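Local coordinates for protein endo-beta-mannanase (Rhizomucor miehei, PDB 4QP0) that probably catalyses the random hydrolysis of 1,4-beta-mannosidic linkages in mannans, galactomannans and glucomannans, at residues Y27-S32 / Q39-M44; K45-P50 / T347-H352; R53-N58 / M291-L296; F323-V328 / T332-G337. One frame throughout, in Å; residues are numbered along the deposited sequence.

Overall arrangement
All four contacts belong to a TIM barrel whose strand 17-25 pairs with both 51-55 and 320-323, closing the ring. Contacts 1 and 2 lie on its outer layer, their centres about 15 Å apart, and share helix 34-47; M44 of one touches L49 of the other. Strand 51-55 follows with contact 3, its centre about 5 Å from the centre of the chain, where R53 meets strand 289-294. Contact 4 follows strand 320-323, its centre about 11 Å from that of contact 3 and about 12 Å from that of contact 1. Segment 347-352 completes contact 2 last. Contacts 2 and 3 tie early barrel to late, while contacts 1 and 4 shape loops that meet through Y28.

Contact 1 of 4, residues Y27-S32 / Q39-M44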
loop_
_atom_site.group_PDB
_atom_site.type_symbol
_atom_site.label_atom_id
_atom_site.label_comp_id
_atom_site.label_asym_id
_atom_site.label_seq_id
_atom_site.Cartn_x
_atom_site.Cartn_y
_atom_site.Cartn_z
ATOM N N TYR A 27 5.134 -4.021 -6.368
ATOM C CA TYR A 27 4.247 -3.180 -7.167
ATOM C C TYR A 27 4.151 -3.657 -8.619
ATOM O O TYR A 27 3.123 -3.464 -9.285
ATOM C CB TYR A 27 4.737 -1.725 -7.125
ATOM C CG TYR A 27 5.853 -1.414 -8.104
ATOM C CD1 TYR A 27 5.566 -0.930 -9.382
ATOM C CD2 TYR A 27 7.195 -1.613 -7.760
ATOM C CE1 TYR A 27 6.578 -0.653 -10.286
ATOM C CE2 TYR A 27 8.218 -1.330 -8.659
ATOM C CZ TYR A 27 7.903 -0.852 -9.922
ATOM O OH TYR A 27 8.897 -0.567 -10.836
ATOM N N TYR A 28 5.230 -4.289 -9.084
ATOM C CA TYR A 28 5.435 -4.639 -10.490
ATOM C C TYR A 28 4.781 -5.958 -10.899
ATOM O O TYR A 28 5.026 -6.456 -12.009
ATOM C CB TYR A 28 6.942 -4.693 -10.799
ATOM C CG TYR A 28 7.699 -5.683 -9.935
ATOM C CD1 TYR A 28 7.934 -6.986 -10.372
ATOM C CD2 TYR A 28 8.167 -5.322 -8.669
ATOM C CE1 TYR A 28 8.619 -7.896 -9.583
ATOM C CE2 TYR A 28 8.849 -6.231 -7.874
ATOM C CZ TYR A 28 9.073 -7.512 -8.335
ATOM O OH TYR A 28 9.748 -8.410 -7.549
ATOM N N LEU A 29 3.966 -6.537 -10.017
ATOM C CA LEU A 29 3.292 -7.793 -10.342
ATOM C C LEU A 29 2.379 -7.645 -11.561
ATOM O O LEU A 29 2.327 -8.532 -12.418
ATOM C CB LEU A 29 2.530 -8.347 -9.132
ATOM C CG LEU A 29 3.340 -9.288 -8.223
ATOM C CD1 LEU A 29 2.609 -9.562 -6.912
ATOM C CD2 LEU A 29 3.676 -10.595 -8.931
ATOM N N MET A 30 1.695 -6.502 -11.637
ATOM C CA MET A 30 0.804 -6.178 -12.748
ATOM C C MET A 30 1.455 -6.155 -14.148
ATOM O O MET A 30 0.752 -6.171 -15.154
ATOM C CB MET A 30 0.054 -4.863 -12.468
ATOM C CG MET A 30 0.926 -3.625 -12.340
ATOM S SD MET A 30 -0.093 -2.136 -12.279
ATOM C CE MET A 30 1.159 -0.872 -12.067
ATOM N N THR A 31 2.785 -6.113 -14.217
ATOM C CA THR A 31 3.476 -6.060 -15.512
ATOM C C THR A 31 4.354 -7.273 -15.760
ATOM O O THR A 31 4.945 -7.409 -16.831
ATOM C CB THR A 31 4.339 -4.787 -15.675
ATOM O OG1 THR A 31 5.327 -4.732 -14.634
ATOM C CG2 THR A 31 3.470 -3.522 -15.661
ATOM N N SER A 32 4.439 -8.148 -14.767
ATOM C CA SER A 32 5.324 -9.298 -14.831
ATOM C C SER A 32 4.743 -10.412 -15.686
ATOM O O SER A 32 3.527 -10.619 -15.705
ATOM C CB SER A 32 5.610 -9.826 -13.424
ATOM O OG SER A 32 6.361 -8.887 -12.676
ATOM N N GLN A 39 7.144 -16.933 -9.543
ATOM C CA GLN A 39 8.429 -16.842 -8.849
ATOM C C GLN A 39 8.324 -16.011 -7.569
ATOM O O GLN A 39 8.797 -16.434 -6.513
ATOM C CB GLN A 39 9.488 -16.252 -9.786
ATOM C CG GLN A 39 10.914 -16.264 -9.255
ATOM C CD GLN A 39 11.573 -17.627 -9.360
ATOM O OE1 GLN A 39 12.440 -17.841 -10.210
ATOM N NE2 GLN A 39 11.161 -18.559 -8.503
ATOM N N VAL A 40 7.693 -14.839 -7.672
ATOM C CA VAL A 40 7.460 -13.971 -6.521
ATOM C C VAL A 40 6.869 -14.779 -5.366
ATOM O O VAL A 40 7.412 -14.773 -4.257
ATOM C CB VAL A 40 6.559 -12.771 -6.889
ATOM C CG1 VAL A 40 6.030 -12.056 -5.650
ATOM C CG2 VAL A 40 7.317 -11.793 -7.770
ATOM N N PHE A 41 5.790 -15.509 -5.645
ATOM C CA PHE A 41 5.073 -16.239 -4.602
ATOM C C PHE A 41 5.834 -17.418 -4.005
ATOM O O PHE A 41 5.707 -17.675 -2.813
ATOM C CB PHE A 41 3.677 -16.654 -5.071
ATOM C CG PHE A 41 2.758 -15.493 -5.315
ATOM C CD1 PHE A 41 2.543 -14.536 -4.324
ATOM C CD2 PHE A 41 2.113 -15.343 -6.535
ATOM C CE1 PHE A 41 1.706 -13.453 -4.556
ATOM C CE2 PHE A 41 1.269 -14.265 -6.769
ATOM C CZ PHE A 41 1.069 -13.321 -5.781
ATOM N N SER A 42 6.620 -18.132 -4.804
ATOM C CA SER A 42 7.404 -19.250 -4.252
ATOM C C SER A 42 8.623 -18.765 -3.458
ATOM O O SER A 42 9.004 -19.385 -2.464
ATOM C CB SER A 42 7.790 -20.271 -5.330
ATOM O OG SER A 42 8.295 -19.629 -6.479
ATOM N N ASP A 43 9.216 -17.646 -3.885
ATOM C CA ASP A 43 10.290 -17.001 -3.124
ATOM C C ASP A 43 9.756 -16.514 -1.777
ATOM O O ASP A 43 10.354 -16.779 -0.728
ATOM C CB ASP A 43 10.893 -15.821 -3.897
ATOM C CG ASP A 43 11.737 -16.252 -5.095
ATOM O OD1 ASP A 43 11.782 -17.455 -5.435
ATOM O OD2 ASP A 43 12.363 -15.357 -5.706
ATOM N N MET A 44 8.622 -15.815 -1.819
ATOM C CA MET A 44 7.929 -15.353 -0.622
ATOM C C MET A 44 7.671 -16.499 0.332
ATOM O O MET A 44 7.982 -16.398 1.515
ATOM C CB MET A 44 6.599 -14.680 -0.986
ATOM C CG MET A 44 6.708 -13.213 -1.356
ATOM S SD MET A 44 5.107 -12.502 -1.807
ATOM C CE MET A 44 4.342 -12.425 -0.189
#
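V40, on helix 34-47, turns its side chain toward the short 3-10 turn at 29-31 and meets L29 and Y28 there. Starting at its root, V40 CB already lies 4.1 Å from L29 CD2. One step out, the branch V40 CG2 does most of the touching: it comes 4.0 Å from L29 CD2, the two side chains reaching at each other tip to tip, and 4.2 Å from Y28 OH, at the far end of the tyrosine. The valine torsion explains this choice of methyl, since chi1 of 166° turns CG1 away from the backbone N and sets CG2 beside it, facing the turn.

L29 splits its two methyls between neighbours on the helix. CD2 takes V40, while L29 CD1 comes 4.2 Å from F41 CZ, at a slant to the phenyl ring. The contact is wholly apolar apart from the tyrosine hydroxyl, which is tied elsewhere, to I326 O and V328 N. Behind Y28, the turn is pinned by its carbonyl: S32 OG donates to Y28 O at 2.9 Å, and T31 N reaches the same oxygen from the opposite face.

L29 also packs on V37 and on T54 of strand 51-55. F41 rests on V52 of that strand, and both L29 and F41 touch I92, so the loop after strand 17-25 is wedged among helix 34-47, strand 51-55 and helix 87-98.

Contact 2 of 4, residues K45-P50 / T347-H352; sequences KSLGLP and TTVTNH
L47 and T350 bring their backbones closest, CA of L47 to CA of T350 at 5.9 Å, where helix 34-47 ends and helix 345-358 makes a wider, pi-type turn at 347-350. The first helix stops in a Schellman motif: G48 takes a positive phi of 80°, its N bonds back to K45 O at 2.9 Å, and L49 N returns to M44 O in a probable second hydrogen bond, after which the chain swings round and delivers L49 to the same neighbour.

V349 points its CB at that helix end and touches with a single methyl. V349 CG1 lies 4.2 Å from L47 CD2 and 4.3 Å from L49 CD2, and the two leucine methyls approach it from directions roughly at right angles. A chi1 of 170° holds CG1 away from the backbone N and out toward the leucines, while V349 CG2 turns to the ring of F323. Next along the helix, T350 crosses the L47 side chain at about a right angle, its OG1 4.1 Å from L47 CG and 3.8 Å from L47 O. These separations make it a loose fit between neighbouring surfaces.

Both L49 and V349 rest on E22 and F323, residues of strands 17-25 and 320-323, which pair in parallel beneath them. This is the closing seam of a TIM barrel, where the helix after the first barrel strand meets the helix after the last one on the outside of the ring.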
loop_
_atom_site.group_PDB
_atom_site.type_symbol
_atom_site.label_atom_id
_atom_site.label_comp_id
_atom_site.label_asym_id
_atom_site.label_seq_id
_atom_site.Cartn_x
_atom_site.Cartn_y
_atom_site.Cartn_z
ATOM N N LYS A 45 7.103 -17.583 -0.191
ATOM C CA LYS A 45 6.791 -18.766 0.610
ATOM C C LYS A 45 8.002 -19.283 1.383
ATOM O O LYS A 45 7.947 -19.406 2.607
ATOM C CB LYS A 45 6.163 -19.876 -0.258
ATOM C CG LYS A 45 5.943 -21.226 0.433
ATOM C CD LYS A 45 5.023 -21.169 1.657
ATOM C CE LYS A 45 3.583 -21.548 1.325
ATOM N NZ LYS A 45 2.728 -21.621 2.546
ATOM N N SER A 46 9.097 -19.561 0.680
ATOM C CA SER A 46 10.276 -20.172 1.319
ATOM C C SER A 46 10.994 -19.189 2.236
ATOM O O SER A 46 11.744 -19.604 3.122
ATOM C CB SER A 46 11.240 -20.744 0.282
ATOM O OG SER A 46 11.946 -19.707 -0.369
ATOM N N LEU A 47 10.751 -17.892 2.016
ATOM C CA LEU A 47 11.268 -16.829 2.878
ATOM C C LEU A 47 10.376 -16.575 4.087
ATOM O O LEU A 47 10.746 -15.806 4.982
ATOM C CB LEU A 47 11.482 -15.532 2.087
ATOM C CG LEU A 47 12.927 -15.131 1.739
ATOM C CD1 LEU A 47 13.780 -16.284 1.218
ATOM C CD2 LEU A 47 12.932 -13.978 0.752
ATOM N N GLY A 48 9.214 -17.229 4.114
ATOM C CA GLY A 48 8.292 -17.151 5.249
ATOM C C GLY A 48 7.437 -15.899 5.271
ATOM O O GLY A 48 7.047 -15.419 6.333
ATOM N N LEU A 49 7.146 -15.362 4.095
ATOM C CA LEU A 49 6.317 -14.161 3.989
ATOM C C LEU A 49 4.920 -14.574 3.549
ATOM O O LEU A 49 4.774 -15.184 2.489
ATOM C CB LEU A 49 6.915 -13.179 2.980
ATOM C CG LEU A 49 8.348 -12.664 3.165
ATOM C CD1 LEU A 49 8.825 -11.977 1.890
ATOM C CD2 LEU A 49 8.479 -11.732 4.361
ATOM N N PRO A 50 3.893 -14.267 4.363
ATOM C CA PRO A 50 2.526 -14.663 4.018
ATOM C C PRO A 50 1.686 -13.583 3.317
ATOM O O PRO A 50 0.571 -13.875 2.873
ATOM C CB PRO A 50 1.914 -14.981 5.385
ATOM C CG PRO A 50 2.628 -14.069 6.331
ATOM C CD PRO A 50 3.973 -13.730 5.735
ATOM N N THR A 347 19.294 -12.254 7.780
ATOM C CA THR A 347 19.374 -11.104 8.669
ATOM C C THR A 347 18.681 -9.843 8.127
ATOM O O THR A 347 18.397 -8.926 8.891
ATOM C CB THR A 347 20.818 -10.823 9.150
ATOM O OG1 THR A 347 21.673 -10.609 8.028
ATOM C CG2 THR A 347 21.337 -12.003 9.965
ATOM N N THR A 348 18.398 -9.810 6.827
ATOM C CA THR A 348 17.620 -8.711 6.241
ATOM C C THR A 348 16.113 -8.986 6.272
ATOM O O THR A 348 15.303 -8.060 6.385
ATOM C CB THR A 348 18.045 -8.401 4.784
ATOM O OG1 THR A 348 17.987 -9.591 3.992
ATOM C CG2 THR A 348 19.455 -7.851 4.728
ATOM N N VAL A 349 15.736 -10.261 6.172
ATOM C CA VAL A 349 14.340 -10.624 5.916
ATOM C C VAL A 349 13.871 -11.820 6.736
ATOM O O VAL A 349 12.800 -11.774 7.346
ATOM C CB VAL A 349 14.117 -10.938 4.419
ATOM C CG1 VAL A 349 12.737 -11.537 4.191
ATOM C CG2 VAL A 349 14.303 -9.693 3.559
ATOM N N THR A 350 14.683 -12.878 6.748
ATOM C CA THR A 350 14.250 -14.199 7.217
ATOM C C THR A 350 14.070 -14.318 8.731
ATOM O O THR A 350 13.012 -14.764 9.194
ATOM C CB THR A 350 15.138 -15.328 6.625
ATOM O OG1 THR A 350 14.536 -15.795 5.416
ATOM C CG2 THR A 350 15.309 -16.514 7.577
ATOM N N ASN A 351 15.087 -13.913 9.493
ATOM C CA ASN A 351 15.013 -13.959 10.952
ATOM C C ASN A 351 13.736 -13.330 11.483
ATOM O O ASN A 351 13.092 -13.881 12.373
ATOM C CB ASN A 351 16.236 -13.291 11.582
ATOM C CG ASN A 351 17.487 -14.152 11.480
ATOM O OD1 ASN A 351 17.445 -15.294 11.000
ATOM N ND2 ASN A 351 18.614 -13.601 11.924
ATOM N N HIS A 352 13.367 -12.185 10.908
ATOM C CA HIS A 352 12.200 -11.438 11.350
ATOM C C HIS A 352 10.904 -12.057 10.920
ATOM O O HIS A 352 9.924 -12.019 11.670
ATOM C CB HIS A 352 12.280 -10.001 10.856
ATOM C CG HIS A 352 11.148 -9.125 11.332
ATOM N ND1 HIS A 352 10.882 -8.929 12.637
ATOM C CD2 HIS A 352 10.213 -8.371 10.621
ATOM C CE1 HIS A 352 9.831 -8.094 12.756
ATOM N NE2 HIS A 352 9.423 -7.757 11.520
#

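Contact 3 of 4, residues R53-N58 / M291-L296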
loop_
_atom_site.group_PDB
_atom_site.type_symbol
_atom_site.label_atom_id
_atom_site.label_comp_id
_atom_site.label_asym_id
_atom_site.label_seq_id
_atom_site.Cartn_x
_atom_site.Cartn_y
_atom_site.Cartn_z
ATOM N N ARG A 53 2.064 -6.656 -0.658
ATOM C CA ARG A 53 1.404 -5.432 -1.052
ATOM C C ARG A 53 1.824 -5.115 -2.477
ATOM O O ARG A 53 2.995 -5.260 -2.826
ATOM C CB ARG A 53 1.835 -4.309 -0.127
ATOM C CG ARG A 53 1.123 -2.993 -0.362
ATOM C CD ARG A 53 1.459 -2.018 0.746
ATOM N NE ARG A 53 1.017 -0.671 0.421
ATOM C CZ ARG A 53 1.746 0.225 -0.234
ATOM N NH1 ARG A 53 2.977 -0.075 -0.640
ATOM N NH2 ARG A 53 1.243 1.427 -0.481
ATOM N N THR A 54 0.867 -4.698 -3.300
ATOM C CA THR A 54 1.124 -4.467 -4.724
ATOM C C THR A 54 0.085 -3.546 -5.370
ATOM O O THR A 54 -0.987 -3.320 -4.815
ATOM C CB THR A 54 1.243 -5.801 -5.509
ATOM O OG1 THR A 54 1.578 -5.539 -6.880
ATOM C CG2 THR A 54 -0.048 -6.607 -5.447
ATOM N N TRP A 55 0.428 -3.041 -6.551
ATOM C CA TRP A 55 -0.362 -2.071 -7.315
ATOM C C TRP A 55 -1.564 -2.683 -7.987
ATOM O O TRP A 55 -1.433 -3.707 -8.668
ATOM C CB TRP A 55 0.527 -1.460 -8.399
ATOM C CG TRP A 55 1.528 -0.409 -7.953
ATOM C CD1 TRP A 55 2.403 0.316 -8.763
ATOM C CD2 TRP A 55 1.773 0.101 -6.588
ATOM N NE1 TRP A 55 3.152 1.193 -8.024
ATOM C CE2 TRP A 55 2.821 1.124 -6.716
ATOM C CE3 TRP A 55 1.244 -0.171 -5.324
ATOM C CZ2 TRP A 55 3.319 1.814 -5.614
ATOM C CZ3 TRP A 55 1.754 0.531 -4.221
ATOM C CH2 TRP A 55 2.769 1.500 -4.365
ATOM N N LEU A 56 -2.734 -2.060 -7.814
ATOM C CA LEU A 56 -3.942 -2.413 -8.584
ATOM C C LEU A 56 -4.521 -1.167 -9.256
ATOM O O LEU A 56 -5.733 -0.934 -9.252
ATOM C CB LEU A 56 -5.009 -3.096 -7.718
ATOM C CG LEU A 56 -5.800 -4.254 -8.367
ATOM C CD1 LEU A 56 -6.973 -4.685 -7.503
ATOM C CD2 LEU A 56 -6.295 -3.933 -9.771
ATOM N N PHE A 57 -3.621 -0.368 -9.814
ATOM C CA PHE A 57 -3.942 0.808 -10.603
ATOM C C PHE A 57 -2.906 0.839 -11.719
ATOM O O PHE A 57 -1.788 0.333 -11.542
ATOM C CB PHE A 57 -3.839 2.083 -9.753
ATOM C CG PHE A 57 -2.463 2.323 -9.180
ATOM C CD1 PHE A 57 -1.545 3.127 -9.851
ATOM C CD2 PHE A 57 -2.079 1.732 -7.975
ATOM C CE1 PHE A 57 -0.278 3.331 -9.335
ATOM C CE2 PHE A 57 -0.813 1.935 -7.453
ATOM C CZ PHE A 57 0.089 2.727 -8.137
ATOM N N ASN A 58 -3.276 1.392 -12.868
ATOM C CA ASN A 58 -2.350 1.506 -13.995
ATOM C C ASN A 58 -3.009 2.318 -15.096
ATOM O O ASN A 58 -3.686 1.772 -15.962
ATOM C CB ASN A 58 -1.907 0.124 -14.512
ATOM C CG ASN A 58 -0.692 0.197 -15.420
ATOM O OD1 ASN A 58 -0.542 1.140 -16.201
ATOM N ND2 ASN A 58 0.187 -0.807 -15.327
ATOM N N MET A 291 3.759 -1.050 9.225
ATOM C CA MET A 291 4.833 -0.371 8.517
ATOM C C MET A 291 4.938 -1.087 7.188
ATOM O O MET A 291 5.703 -2.038 7.029
ATOM C CB MET A 291 6.147 -0.443 9.287
ATOM C CG MET A 291 7.306 0.251 8.590
ATOM S SD MET A 291 8.674 0.583 9.709
ATOM C CE MET A 291 9.335 -1.059 10.014
ATOM N N GLU A 292 4.130 -0.640 6.235
ATOM C CA GLU A 292 3.913 -1.432 5.035
ATOM C C GLU A 292 4.954 -1.166 3.962
ATOM O O GLU A 292 5.029 -1.908 2.983
ATOM C CB GLU A 292 2.514 -1.190 4.494
ATOM C CG GLU A 292 2.237 0.267 4.165
ATOM C CD GLU A 292 1.020 0.403 3.295
ATOM O OE1 GLU A 292 0.368 -0.636 3.069
ATOM O OE2 GLU A 292 0.716 1.532 2.840
ATOM N N GLU A 293 5.721 -0.091 4.136
ATOM C CA GLU A 293 6.901 0.170 3.318
ATOM C C GLU A 293 8.049 0.579 4.217
ATOM O O GLU A 293 7.899 1.456 5.070
ATOM C CB GLU A 293 6.660 1.288 2.304
ATOM C CG GLU A 293 6.130 0.830 0.959
ATOM C CD GLU A 293 6.105 1.947 -0.084
ATOM O OE1 GLU A 293 7.148 2.604 -0.307
ATOM O OE2 GLU A 293 5.036 2.155 -0.697
ATOM N N TYR A 294 9.188 -0.077 4.041
ATOM C CA TYR A 294 10.444 0.449 4.558
ATOM C C TYR A 294 11.594 0.034 3.672
ATOM O O TYR A 294 11.530 -1.007 3.009
ATOM C CB TYR A 294 10.680 0.102 6.033
ATOM C CG TYR A 294 10.817 -1.350 6.365
ATOM C CD1 TYR A 294 12.075 -1.940 6.485
ATOM C CD2 TYR A 294 9.696 -2.131 6.619
ATOM C CE1 TYR A 294 12.209 -3.280 6.822
ATOM C CE2 TYR A 294 9.814 -3.467 6.950
ATOM C CZ TYR A 294 11.071 -4.039 7.054
ATOM O OH TYR A 294 11.190 -5.368 7.378
ATOM N N GLY A 295 12.621 0.870 3.627
ATOM C CA GLY A 295 13.749 0.584 2.765
ATOM C C GLY A 295 14.986 1.395 3.048
ATOM O O GLY A 295 14.910 2.511 3.561
ATOM N N LEU A 296 16.130 0.808 2.716
ATOM C CA LEU A 296 17.405 1.504 2.701
ATOM C C LEU A 296 18.120 1.195 1.384
ATOM O O LEU A 296 18.018 0.075 0.864
ATOM C CB LEU A 296 18.253 1.117 3.916
ATOM C CG LEU A 296 17.708 1.646 5.253
ATOM C CD1 LEU A 296 18.464 1.040 6.426
ATOM C CD2 LEU A 296 17.732 3.173 5.306
#
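The guanidinium of R53 has the carboxyl carbon of E292 over one face, and its NH2 sits in plane at the edge of the W55 indole; F57 CZ covers one face of that indole, toward its rim. E293 OE2 approaches the guanidinium at a slant. The E292 carboxylate is turned 56° from the guanidinium plane, so this pair leans together instead of meeting edge on as a flat two-pronged bridge.

Two salt bridges make up the network. R53 NE and E292 OE1 are 2.7 Å apart. R53 NH1 donates to E293 OE2 at 3.0 Å, on the anti side of that oxygen and near the carboxylate plane, though the N-H points well off a straight line. The arginine reaches them stretched: CG stands anti to the backbone N (chi1 -175°) and the chain runs extended through to NE.

Other residues hold the remaining ends. R53 NE also bridges to E171, its NH1 bonds N25 OD1 and its NH2 bonds N174 OD1. H256 NE2 bonds E292 OE2, and Y258 OH bonds E293 OE1. One buried guanidinium thus lies among the carboxylates of E171, E292 and E293.

Strands 51-55 and 289-294 are not neighbours in the sheet; the axes of their parts 53-55 and 291-294 pass 9.3 Å apart at 70°, with strands 17-25 and 320-323 lying between them along the ring. R53 therefore reaches across the barrel interior, close to the C-terminal strand ends where TIM-barrel enzymes carry their active sites.

Contact 4 of 4, residues F323-V328 / T332-G337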
loop_
_atom_site.group_PDB
_atom_site.type_symbol
_atom_site.label_atom_id
_atom_site.label_comp_id
_atom_site.label_asym_id
_atom_site.label_seq_id
_atom_site.Cartn_x
_atom_site.Cartn_y
_atom_site.Cartn_z
ATOM N N PHE A 323 8.587 -4.916 3.873
ATOM C CA PHE A 323 9.758 -4.239 3.337
ATOM C C PHE A 323 9.608 -3.965 1.861
ATOM O O PHE A 323 8.879 -4.662 1.151
ATOM C CB PHE A 323 11.047 -5.030 3.593
ATOM C CG PHE A 323 11.227 -6.223 2.698
ATOM C CD1 PHE A 323 11.834 -6.093 1.457
ATOM C CD2 PHE A 323 10.812 -7.477 3.109
ATOM C CE1 PHE A 323 12.009 -7.196 0.637
ATOM C CE2 PHE A 323 10.989 -8.589 2.300
ATOM C CZ PHE A 323 11.589 -8.447 1.060
ATOM N N TRP A 324 10.322 -2.942 1.419
ATOM C CA TRP A 324 10.386 -2.593 0.024
ATOM C C TRP A 324 11.808 -2.817 -0.416
ATOM O O TRP A 324 12.714 -2.164 0.096
ATOM C CB TRP A 324 9.953 -1.140 -0.165
ATOM C CG TRP A 324 10.034 -0.649 -1.587
ATOM C CD1 TRP A 324 11.180 -0.346 -2.308
ATOM C CD2 TRP A 324 8.916 -0.355 -2.509
ATOM N NE1 TRP A 324 10.863 0.084 -3.572
ATOM C CE2 TRP A 324 9.522 0.095 -3.758
ATOM C CE3 TRP A 324 7.532 -0.434 -2.428
ATOM C CZ2 TRP A 324 8.757 0.450 -4.870
ATOM C CZ3 TRP A 324 6.770 -0.075 -3.548
ATOM C CH2 TRP A 324 7.370 0.361 -4.737
ATOM N N GLN A 325 12.043 -3.739 -1.352
ATOM C CA GLN A 325 11.012 -4.568 -1.986
ATOM C C GLN A 325 11.650 -5.858 -2.471
ATOM O O GLN A 325 12.860 -5.899 -2.696
ATOM C CB GLN A 325 10.378 -3.843 -3.173
ATOM C CG GLN A 325 11.334 -3.554 -4.324
ATOM C CD GLN A 325 10.651 -2.804 -5.454
ATOM O OE1 GLN A 325 9.475 -3.024 -5.747
ATOM N NE2 GLN A 325 11.391 -1.919 -6.100
ATOM N N ILE A 326 10.847 -6.904 -2.641
ATOM C CA ILE A 326 11.375 -8.150 -3.196
ATOM C C ILE A 326 11.670 -8.024 -4.700
ATOM O O ILE A 326 10.956 -7.334 -5.436
ATOM C CB ILE A 326 10.478 -9.376 -2.878
ATOM C CG1 ILE A 326 11.261 -10.688 -3.101
ATOM C CG2 ILE A 326 9.175 -9.331 -3.665
ATOM C CD1 ILE A 326 10.497 -11.951 -2.758
ATOM N N ALA A 327 12.733 -8.686 -5.143
ATOM C CA ALA A 327 13.204 -8.555 -6.516
ATOM C C ALA A 327 13.164 -9.864 -7.287
ATOM O O ALA A 327 13.961 -10.767 -7.030
ATOM C CB ALA A 327 14.612 -7.976 -6.534
ATOM N N VAL A 328 12.224 -9.954 -8.221
ATOM C CA VAL A 328 12.183 -11.032 -9.202
ATOM C C VAL A 328 11.933 -10.399 -10.569
ATOM O O VAL A 328 10.941 -9.684 -10.740
ATOM C CB VAL A 328 11.073 -12.056 -8.890
ATOM N N THR A 332 19.155 -5.387 -8.253
ATOM C CA THR A 332 19.184 -4.279 -7.297
ATOM C C THR A 332 17.993 -3.343 -7.544
ATOM O O THR A 332 17.606 -2.578 -6.655
ATOM C CB THR A 332 20.498 -3.475 -7.394
ATOM N N MET A 333 17.432 -3.426 -8.756
ATOM C CA MET A 333 16.256 -2.658 -9.186
ATOM C C MET A 333 16.420 -1.157 -8.968
ATOM O O MET A 333 17.228 -0.518 -9.635
ATOM C CB MET A 333 14.979 -3.180 -8.517
ATOM C CG MET A 333 14.587 -4.588 -8.937
ATOM S SD MET A 333 12.978 -5.092 -8.298
ATOM C CE MET A 333 11.884 -3.980 -9.184
ATOM N N ASP A 334 15.665 -0.605 -8.023
ATOM C CA ASP A 334 15.725 0.821 -7.725
ATOM C C ASP A 334 16.713 1.150 -6.602
ATOM O O ASP A 334 16.814 2.298 -6.182
ATOM C CB ASP A 334 14.329 1.350 -7.377
ATOM C CG ASP A 334 13.759 0.746 -6.083
ATOM O OD1 ASP A 334 14.337 -0.221 -5.525
ATOM O OD2 ASP A 334 12.715 1.253 -5.621
ATOM N N GLY A 335 17.439 0.143 -6.124
ATOM C CA GLY A 335 18.345 0.311 -4.990
ATOM C C GLY A 335 17.849 -0.436 -3.766
ATOM O O GLY A 335 18.643 -0.876 -2.926
ATOM N N PHE A 336 16.532 -0.602 -3.677
ATOM C CA PHE A 336 15.909 -1.263 -2.532
ATOM C C PHE A 336 15.582 -2.738 -2.781
ATOM O O PHE A 336 15.116 -3.433 -1.876
ATOM C CB PHE A 336 14.629 -0.537 -2.139
ATOM C CG PHE A 336 14.823 0.908 -1.762
ATOM C CD1 PHE A 336 15.309 1.259 -0.504
ATOM C CD2 PHE A 336 14.482 1.918 -2.652
ATOM C CE1 PHE A 336 15.466 2.590 -0.151
ATOM C CE2 PHE A 336 14.634 3.252 -2.305
ATOM C CZ PHE A 336 15.129 3.589 -1.052
ATOM N N GLY A 337 15.821 -3.208 -4.003
ATOM C CA GLY A 337 15.500 -4.582 -4.389
ATOM C C GLY A 337 16.316 -5.619 -3.637
ATOM O O GLY A 337 17.546 -5.557 -3.623
#
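D334 gathers donors from both segments onto its carboxylate. W324 NE1 gives a nearly straight bond (169°) to D334 OD2 at 3.0 Å, lying in the indole plane and using the syn lone pair. D334 OD1 accepts F336 N at 2.9 Å from above the carboxylate plane, an Asx turn, and takes a weak second bond from Q325 NE2 at 3.4 Å. Chi1 of 65° places the D334 carboxylate between its own backbone N and carbonyl carbon, within reach of F336 N.

Q325 N donates to F336 O at 3.1 Å, and G337 CA makes a CA-H...O contact with Q325 O. In the type II' turn from T332 to G335, T332 O receives G335 N; G337 N, beyond the turn, reaches it more distantly from the opposite face. Alongside, F336 CB meets the indole edge 3.5 Å from W324 CD1, and M333 SD lies 3.8 Å from A327 CB.

The chain doubles back here just after barrel strand 320-323, with the C330-C339 disulfide tying the bend to the chain just beyond G337. The W324-Q325 cis peptide is consistent with the non-proline cis bond that follows a tryptophan after the last barrel strand in family 5 enzymes.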